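Local coordinates for protein diketoreductase (PDB 4E12) that reduces dicarbonyl compounds with NADH and probably also acts as a (3S)-3-hydroxyacyl-CoA dehydrogenase, at residues Lys114-Thr119 / Gln168-Phe173; Leu88-Val93 / Leu140-Ala145; Gly231-Phe236 / Arg256-Tyr261. One frame throughout, in Å; residues are numbered along the deposited sequence.

Interaction 1 (Lys114-Thr119 / Gln168-Phe173); sequences KTIFAT and QQVVEF
Ile-116 of the Rossmann-type sheet meets Val-170 and Gln-169 of helix 164-176, so that a helix is laid across one face of strand 116-119. The strand and helix backbones stand apart by 8.5 Å between Ile-116 CA and Val-170 CA, a gap bridged by side chains alone. The close-packed part is apolar and buried. Ile-116 CG2, anti to its own backbone nitrogen, comes within 3.9 Å of Val-170 CG2, and the two branched side chains pass each other running opposite ways. Val-170 also leans on Leu-142 of strand 139-144, and Phe-173, almost one turn on, packs on Leu-88 and Ile-90 of strand 88-91, so the helix spans three strands. Phe-117, next in the strand, points away from this helix and packs on Leu-107 of helix 97-110, which covers the other face in the usual three-layer manner of the fold.

Toward solvent the contact thins out. The longer branch of Ile-116 approaches Gln-169, with CD1 of Ile-116 3.6 Å from OE1 of Gln-169, an apolar touch against an amide oxygen. Gln-169 runs extended beyond CG (chi2 -177°), which carries its amide across the end of the isoleucine at a slant, and a bound glycerol, probably from the crystallisation liquor, lies close to the Gln-169 side chain. What limits the rotation of this amide is a hydrogen bond on its other arm, from Gln-169 NE2 to OE2 of Glu-165, one turn earlier in the helix.

Interaction 2 (Leu88-Val93 / Leu140-Ala145); sequences LVIEAV and LALHFA
Across the parallel part of the Rossmann-type sheet, Ile-90 of strand 88-91 meets Leu-142 and Phe-144 of strand 139-144, past the intervening strand 116-119. The two branches of the isoleucine divide the work: CD1 lies 4.3 Å from Leu-142 CD2, and CG2 lies 4.4 Å from Phe-144 CE1, approaching the ring obliquely. With CG1 beside the backbone nitrogen (chi1 -57°), each branch is turned to its own partner. These are loose van der Waals contacts in a buried layer under helix 164-176, whose Phe-173 covers Ile-90.

His-143, predicted to be important for catalysis, sits between Leu-142 and Phe-144 in the strand and takes no part in this packing. Its NE2 is hydrogen-bonded to Ser-122 and its ND1 to Glu-155, while Tyr-191 stacks on its ring. The NAD(+)-binding Asn-120 accepts the backbone N-H of Phe-144 through OD1. Where strand 88-91 ends, Glu-91 reaches forward along the chain to Val-93 and also forms a salt bridge with Lys-100; Glu-91 OE2 accepts from Val-93 N, 2.9 Å away, through its anti lone pair.

Interaction 3 (Gly231-Phe236 / Arg256-Tyr261); sequences GPFEIF and REFAAY
Phe-258 of helix 253-267 points its ring at Phe-233 and Phe-236 of helix 232-239, an aromatic helix-helix contact in the all-helical C-terminal domain. The backbones are far apart, 11.9 Å between Phe-236 CA and Phe-258 CA, and the Phe-236 and Phe-258 rings reach across from opposite directions. Phe-258 holds CG anti to the backbone nitrogen (chi1 -179°), which sends its ring out from the helix with CE1, CZ and CE2 in front.

Its closer partner is Phe-236. CE2 and CZ of Phe-258 lie over one face of the Phe-236 ring, with CZ of Phe-258 3.7 Å above that plane and displaced toward the rim; the shortest approach is 3.6 Å, from Phe-236 CZ to Phe-258 CE2. Because the planes are inclined at 39° and the centroids of the Phe-236 and Phe-258 rings lie 5.0 Å apart, the pair is oblique, neither a stack nor a T. Phe-233, almost one turn earlier, touches differently. CE1 of Phe-258 comes to the edge of the Phe-233 ring, near its plane, 4.3 Å from Phe-233 CE1.

Phe-280 closes the cluster, meeting Phe-233 edge-to-face and touching the other two rings, while Leu-201 and Ala-205 of helix 193-209 back Phe-236 and Phe-258 respectively. A pentaethylene glycol, probably from the crystallisation liquor, lies beside Phe-258.

The start of helix 232-239 is held by polar groups. Asp-219 accepts the N-H of Phe-233, and Glu-234, salt-bridged to Arg-223, reaches back to the N-cap residue Gly-231, giving the half of a capping box in which the N3 side chain accepts the N-cap N-H. Gly-231 N donates almost straight (167°) to Glu-234 OE1, 2.7 Å away, from above the carboxylate plane.

In the fold
Interactions 1 and 2 belong to one NAD-binding unit, their centres 9 Å apart and their segments alternating along the chain. Strand 116-119 is the shared element: it lies between the two strands of interaction 2, and Ala-118 O is 2.7 Å from Glu-91 N, a probable hydrogen bond. The layers also join where Val-170 CG1 packs 3.6 Å from Leu-142 CD1. Interaction 2 is the nearer to the active site, since it contains His-143 and the side chain of Phe-144 is about 4 Å from that of Asn-120; the side chain of Val-170 is about 10 Å from that of His-143. Interaction 3 belongs to the C-terminal domain, its nearest atoms about 12 Å from interaction 2, and lies away from the annotated sites.

Interaction 1 (Lys114-Thr119 / Gln168-Phe173)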
# COMPACT_ATOMS: atom_id res chain seq x y z
N LYS A 114 35.61 21.00 4.50
CA LYS A 114 35.06 20.45 3.27
C LYS A 114 33.99 19.39 3.52
O LYS A 114 33.18 19.10 2.63
CB LYS A 114 36.16 19.81 2.43
CG LYS A 114 36.88 18.68 3.15
CD LYS A 114 37.73 17.88 2.17
CE LYS A 114 38.41 16.73 2.89
NZ LYS A 114 39.25 15.92 1.96
N THR A 115 33.99 18.81 4.72
CA THR A 115 33.22 17.61 5.03
C THR A 115 31.70 17.78 5.00
O THR A 115 31.12 18.62 5.70
CB THR A 115 33.67 16.96 6.37
OG1 THR A 115 35.06 16.64 6.28
CG2 THR A 115 32.89 15.67 6.63
N ILE A 116 31.04 16.95 4.19
CA ILE A 116 29.59 16.88 4.19
C ILE A 116 29.14 15.92 5.29
O ILE A 116 29.74 14.85 5.46
CB ILE A 116 29.07 16.36 2.85
CG1 ILE A 116 29.50 17.33 1.74
CG2 ILE A 116 27.56 16.15 2.91
CD1 ILE A 116 29.20 16.87 0.34
N PHE A 117 28.12 16.31 6.05
CA PHE A 117 27.57 15.45 7.09
C PHE A 117 26.22 14.90 6.63
O PHE A 117 25.33 15.66 6.25
CB PHE A 117 27.33 16.20 8.40
CG PHE A 117 28.57 16.73 9.07
CD1 PHE A 117 29.84 16.31 8.69
CD2 PHE A 117 28.47 17.67 10.09
CE1 PHE A 117 30.99 16.80 9.32
CE2 PHE A 117 29.61 18.17 10.72
CZ PHE A 117 30.86 17.74 10.34
N ALA A 118 26.05 13.59 6.70
CA ALA A 118 24.73 13.02 6.41
C ALA A 118 24.28 12.11 7.54
O ALA A 118 25.02 11.23 7.98
CB ALA A 118 24.79 12.27 5.08
N THR A 119 23.06 12.32 8.02
CA THR A 119 22.46 11.48 9.05
C THR A 119 21.59 10.38 8.42
O THR A 119 20.91 10.63 7.42
CB THR A 119 21.58 12.33 10.02
OG1 THR A 119 20.96 11.48 10.99
CG2 THR A 119 20.51 13.11 9.26
N GLN A 168 23.13 17.86 -4.35
CA GLN A 168 23.36 17.14 -5.59
C GLN A 168 24.59 16.23 -5.51
O GLN A 168 24.61 15.16 -6.11
CB GLN A 168 23.48 18.09 -6.79
CG GLN A 168 23.66 17.36 -8.10
CD GLN A 168 22.42 16.59 -8.55
OE1 GLN A 168 21.33 16.76 -8.00
NE2 GLN A 168 22.59 15.72 -9.55
N GLN A 169 25.62 16.65 -4.78
CA GLN A 169 26.79 15.79 -4.62
C GLN A 169 26.41 14.51 -3.87
O GLN A 169 26.87 13.43 -4.23
CB GLN A 169 27.94 16.51 -3.91
CG GLN A 169 28.41 17.76 -4.62
CD GLN A 169 29.59 18.43 -3.95
OE1 GLN A 169 30.18 17.88 -3.01
NE2 GLN A 169 29.93 19.63 -4.41
N VAL A 170 25.58 14.63 -2.83
CA VAL A 170 25.12 13.44 -2.12
C VAL A 170 24.26 12.57 -3.04
O VAL A 170 24.37 11.33 -3.02
CB VAL A 170 24.34 13.82 -0.82
CG1 VAL A 170 23.72 12.58 -0.19
CG2 VAL A 170 25.29 14.47 0.18
N VAL A 171 23.41 13.19 -3.85
CA VAL A 171 22.63 12.44 -4.81
C VAL A 171 23.55 11.67 -5.73
O VAL A 171 23.31 10.49 -6.01
CB VAL A 171 21.67 13.31 -5.65
CG1 VAL A 171 21.07 12.49 -6.78
CG2 VAL A 171 20.56 13.85 -4.77
N GLU A 172 24.61 12.31 -6.21
CA GLU A 172 25.53 11.61 -7.11
C GLU A 172 26.32 10.54 -6.36
O GLU A 172 26.60 9.47 -6.91
CB GLU A 172 26.43 12.62 -7.84
CG GLU A 172 25.62 13.49 -8.82
CD GLU A 172 26.42 14.63 -9.42
OE1 GLU A 172 27.56 14.85 -8.97
OE2 GLU A 172 25.89 15.31 -10.33
N PHE A 173 26.66 10.81 -5.11
CA PHE A 173 27.29 9.79 -4.28
C PHE A 173 26.36 8.60 -4.14
O PHE A 173 26.78 7.45 -4.29
CB PHE A 173 27.61 10.32 -2.88
CG PHE A 173 28.02 9.25 -1.92
CD1 PHE A 173 29.31 8.72 -1.95
CD2 PHE A 173 27.12 8.75 -0.99
CE1 PHE A 173 29.70 7.71 -1.05
CE2 PHE A 173 27.48 7.74 -0.08
CZ PHE A 173 28.77 7.22 -0.11

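Interaction 2 (Leu88-Val93 / Leu140-Ala145)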
# COMPACT_ATOMS: atom_id res chain seq x y z
N LEU A 88 32.95 13.04 3.25
CA LEU A 88 31.57 12.78 3.64
C LEU A 88 31.59 11.92 4.89
O LEU A 88 32.36 10.96 4.96
CB LEU A 88 30.86 11.99 2.53
CG LEU A 88 29.44 11.46 2.78
CD1 LEU A 88 28.47 12.63 2.86
CD2 LEU A 88 29.04 10.53 1.63
N VAL A 89 30.76 12.27 5.86
CA VAL A 89 30.58 11.46 7.05
C VAL A 89 29.13 11.03 7.10
O VAL A 89 28.22 11.86 7.09
CB VAL A 89 30.93 12.25 8.33
CG1 VAL A 89 30.65 11.42 9.59
CG2 VAL A 89 32.39 12.68 8.29
N ILE A 90 28.91 9.73 7.11
CA ILE A 90 27.57 9.21 7.24
C ILE A 90 27.42 8.77 8.70
O ILE A 90 28.15 7.90 9.17
CB ILE A 90 27.33 8.03 6.27
CG1 ILE A 90 27.59 8.47 4.82
CG2 ILE A 90 25.88 7.58 6.37
CD1 ILE A 90 27.47 7.37 3.79
N GLU A 91 26.49 9.41 9.40
CA GLU A 91 26.24 9.14 10.81
C GLU A 91 25.11 8.14 11.02
O GLU A 91 23.97 8.38 10.61
CB GLU A 91 25.95 10.46 11.54
CG GLU A 91 25.51 10.29 12.98
CD GLU A 91 24.03 10.02 13.12
OE1 GLU A 91 23.23 10.87 12.72
OE2 GLU A 91 23.64 8.95 13.63
N ALA A 92 25.44 7.02 11.65
CA ALA A 92 24.50 5.93 11.89
C ALA A 92 24.70 5.41 13.32
O ALA A 92 24.82 4.21 13.54
CB ALA A 92 24.70 4.79 10.87
N VAL A 93 24.74 6.34 14.27
CA VAL A 93 24.86 6.02 15.69
C VAL A 93 23.44 5.79 16.24
O VAL A 93 22.46 6.08 15.56
CB VAL A 93 25.56 7.16 16.45
CG1 VAL A 93 26.95 7.41 15.86
CG2 VAL A 93 24.75 8.44 16.36
N LEU A 140 22.67 17.11 5.78
CA LEU A 140 21.39 16.61 5.30
C LEU A 140 21.17 15.19 5.77
O LEU A 140 21.98 14.63 6.52
CB LEU A 140 21.29 16.72 3.77
CG LEU A 140 22.49 16.24 2.93
CD1 LEU A 140 22.81 14.78 3.21
CD2 LEU A 140 22.22 16.47 1.46
N ALA A 141 20.06 14.60 5.35
CA ALA A 141 19.81 13.20 5.68
C ALA A 141 20.05 12.37 4.44
O ALA A 141 19.68 12.78 3.34
CB ALA A 141 18.40 13.01 6.19
N LEU A 142 20.69 11.22 4.63
CA LEU A 142 20.84 10.19 3.62
C LEU A 142 20.38 8.90 4.28
O LEU A 142 21.10 8.32 5.10
CB LEU A 142 22.30 10.08 3.19
CG LEU A 142 22.58 9.13 2.01
CD1 LEU A 142 21.87 9.69 0.78
CD2 LEU A 142 24.07 9.01 1.77
N HIS A 143 19.19 8.46 3.92
CA HIS A 143 18.48 7.42 4.65
C HIS A 143 18.40 6.16 3.82
O HIS A 143 17.88 6.17 2.70
CB HIS A 143 17.08 7.92 5.01
CG HIS A 143 16.30 6.97 5.87
ND1 HIS A 143 15.13 6.39 5.45
CD2 HIS A 143 16.52 6.51 7.12
CE1 HIS A 143 14.66 5.60 6.41
NE2 HIS A 143 15.49 5.66 7.43
N PHE A 144 18.95 5.09 4.37
CA PHE A 144 19.01 3.77 3.75
C PHE A 144 17.94 2.84 4.33
O PHE A 144 17.33 3.14 5.36
CB PHE A 144 20.38 3.16 4.03
CG PHE A 144 21.52 3.92 3.43
CD1 PHE A 144 22.00 5.08 4.04
CD2 PHE A 144 22.12 3.49 2.25
CE1 PHE A 144 23.06 5.79 3.48
CE2 PHE A 144 23.17 4.19 1.70
CZ PHE A 144 23.64 5.34 2.31
N ALA A 145 17.75 1.69 3.68
CA ALA A 145 16.80 0.70 4.15
C ALA A 145 17.55 -0.59 4.49
O ALA A 145 18.52 -0.93 3.80
CB ALA A 145 15.78 0.42 3.07

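Interaction 3 (Gly231-Phe236 / Arg256-Tyr261)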
# COMPACT_ATOMS: atom_id res chain seq x y z
N GLY A 231 0.93 -8.98 1.12
CA GLY A 231 0.00 -8.12 1.83
C GLY A 231 0.57 -7.57 3.13
O GLY A 231 1.66 -7.97 3.56
N PRO A 232 -0.15 -6.65 3.80
CA PRO A 232 0.32 -6.06 5.06
C PRO A 232 0.90 -7.01 6.09
O PRO A 232 1.88 -6.68 6.76
CB PRO A 232 -0.90 -5.30 5.57
CG PRO A 232 -1.66 -4.96 4.32
CD PRO A 232 -1.49 -6.16 3.43
N PHE A 233 0.30 -8.18 6.26
CA PHE A 233 0.76 -9.03 7.36
C PHE A 233 2.02 -9.80 6.97
O PHE A 233 2.90 -10.04 7.81
CB PHE A 233 -0.38 -9.86 7.94
CG PHE A 233 -1.43 -9.01 8.61
CD1 PHE A 233 -1.26 -8.61 9.93
CD2 PHE A 233 -2.57 -8.59 7.92
CE1 PHE A 233 -2.21 -7.80 10.57
CE2 PHE A 233 -3.52 -7.78 8.55
CZ PHE A 233 -3.34 -7.39 9.87
N GLU A 234 2.13 -10.13 5.70
CA GLU A 234 3.37 -10.70 5.19
C GLU A 234 4.47 -9.67 5.38
O GLU A 234 5.58 -10.01 5.78
CB GLU A 234 3.21 -11.03 3.71
CG GLU A 234 2.12 -12.00 3.43
CD GLU A 234 2.02 -12.29 1.97
OE1 GLU A 234 1.18 -11.66 1.30
OE2 GLU A 234 2.79 -13.15 1.49
N ILE A 235 4.14 -8.40 5.11
CA ILE A 235 5.06 -7.29 5.32
C ILE A 235 5.42 -7.13 6.80
O ILE A 235 6.59 -6.95 7.12
CB ILE A 235 4.51 -5.95 4.75
CG1 ILE A 235 4.36 -6.06 3.23
CG2 ILE A 235 5.40 -4.77 5.16
CD1 ILE A 235 3.79 -4.82 2.55
N PHE A 236 4.44 -7.20 7.71
CA PHE A 236 4.75 -7.18 9.16
C PHE A 236 5.76 -8.24 9.57
O PHE A 236 6.63 -8.00 10.42
CB PHE A 236 3.49 -7.39 10.03
CG PHE A 236 2.70 -6.14 10.29
CD1 PHE A 236 1.34 -6.08 9.95
CD2 PHE A 236 3.30 -5.03 10.88
CE1 PHE A 236 0.59 -4.91 10.20
CE2 PHE A 236 2.56 -3.86 11.13
CZ PHE A 236 1.20 -3.80 10.79
N ARG A 256 -1.86 1.30 19.55
CA ARG A 256 -1.43 0.74 20.82
C ARG A 256 -2.25 -0.48 21.14
O ARG A 256 -1.80 -1.40 21.83
CB ARG A 256 -1.54 1.79 21.92
CG ARG A 256 -0.61 2.97 21.69
CD ARG A 256 -0.92 4.11 22.63
NE ARG A 256 -0.72 3.73 24.01
CZ ARG A 256 0.37 4.03 24.71
NH1 ARG A 256 1.34 4.73 24.14
NH2 ARG A 256 0.48 3.63 25.96
N GLU A 257 -3.46 -0.52 20.61
CA GLU A 257 -4.31 -1.68 20.74
C GLU A 257 -3.71 -2.85 19.94
O GLU A 257 -3.72 -3.99 20.39
CB GLU A 257 -5.71 -1.31 20.28
CG GLU A 257 -6.75 -2.39 20.45
CD GLU A 257 -8.18 -1.86 20.20
OE1 GLU A 257 -8.37 -0.62 20.19
OE2 GLU A 257 -9.10 -2.69 20.02
N PHE A 258 -3.20 -2.55 18.75
CA PHE A 258 -2.50 -3.53 17.93
C PHE A 258 -1.23 -3.99 18.65
O PHE A 258 -0.94 -5.19 18.69
CB PHE A 258 -2.15 -2.90 16.57
CG PHE A 258 -1.43 -3.83 15.62
CD1 PHE A 258 -2.03 -5.00 15.17
CD2 PHE A 258 -0.16 -3.52 15.16
CE1 PHE A 258 -1.38 -5.87 14.29
CE2 PHE A 258 0.51 -4.38 14.27
CZ PHE A 258 -0.11 -5.55 13.84
N ALA A 259 -0.47 -3.06 19.21
CA ALA A 259 0.71 -3.44 19.98
C ALA A 259 0.36 -4.50 21.03
O ALA A 259 1.02 -5.54 21.12
CB ALA A 259 1.34 -2.21 20.63
N ALA A 260 -0.69 -4.24 21.82
CA ALA A 260 -1.13 -5.21 22.82
C ALA A 260 -1.52 -6.55 22.19
O ALA A 260 -1.30 -7.60 22.80
CB ALA A 260 -2.29 -4.65 23.63
N TYR A 261 -2.08 -6.51 20.98
CA TYR A 261 -2.53 -7.70 20.27
C TYR A 261 -1.33 -8.54 19.84
O TYR A 261 -1.31 -9.77 19.98
CB TYR A 261 -3.35 -7.31 19.03
CG TYR A 261 -3.88 -8.47 18.24
CD1 TYR A 261 -5.16 -8.99 18.48
CD2 TYR A 261 -3.12 -9.07 17.23
CE1 TYR A 261 -5.65 -10.06 17.74
CE2 TYR A 261 -3.60 -10.14 16.49
CZ TYR A 261 -4.86 -10.63 16.74
OH TYR A 261 -5.33 -11.70 16.00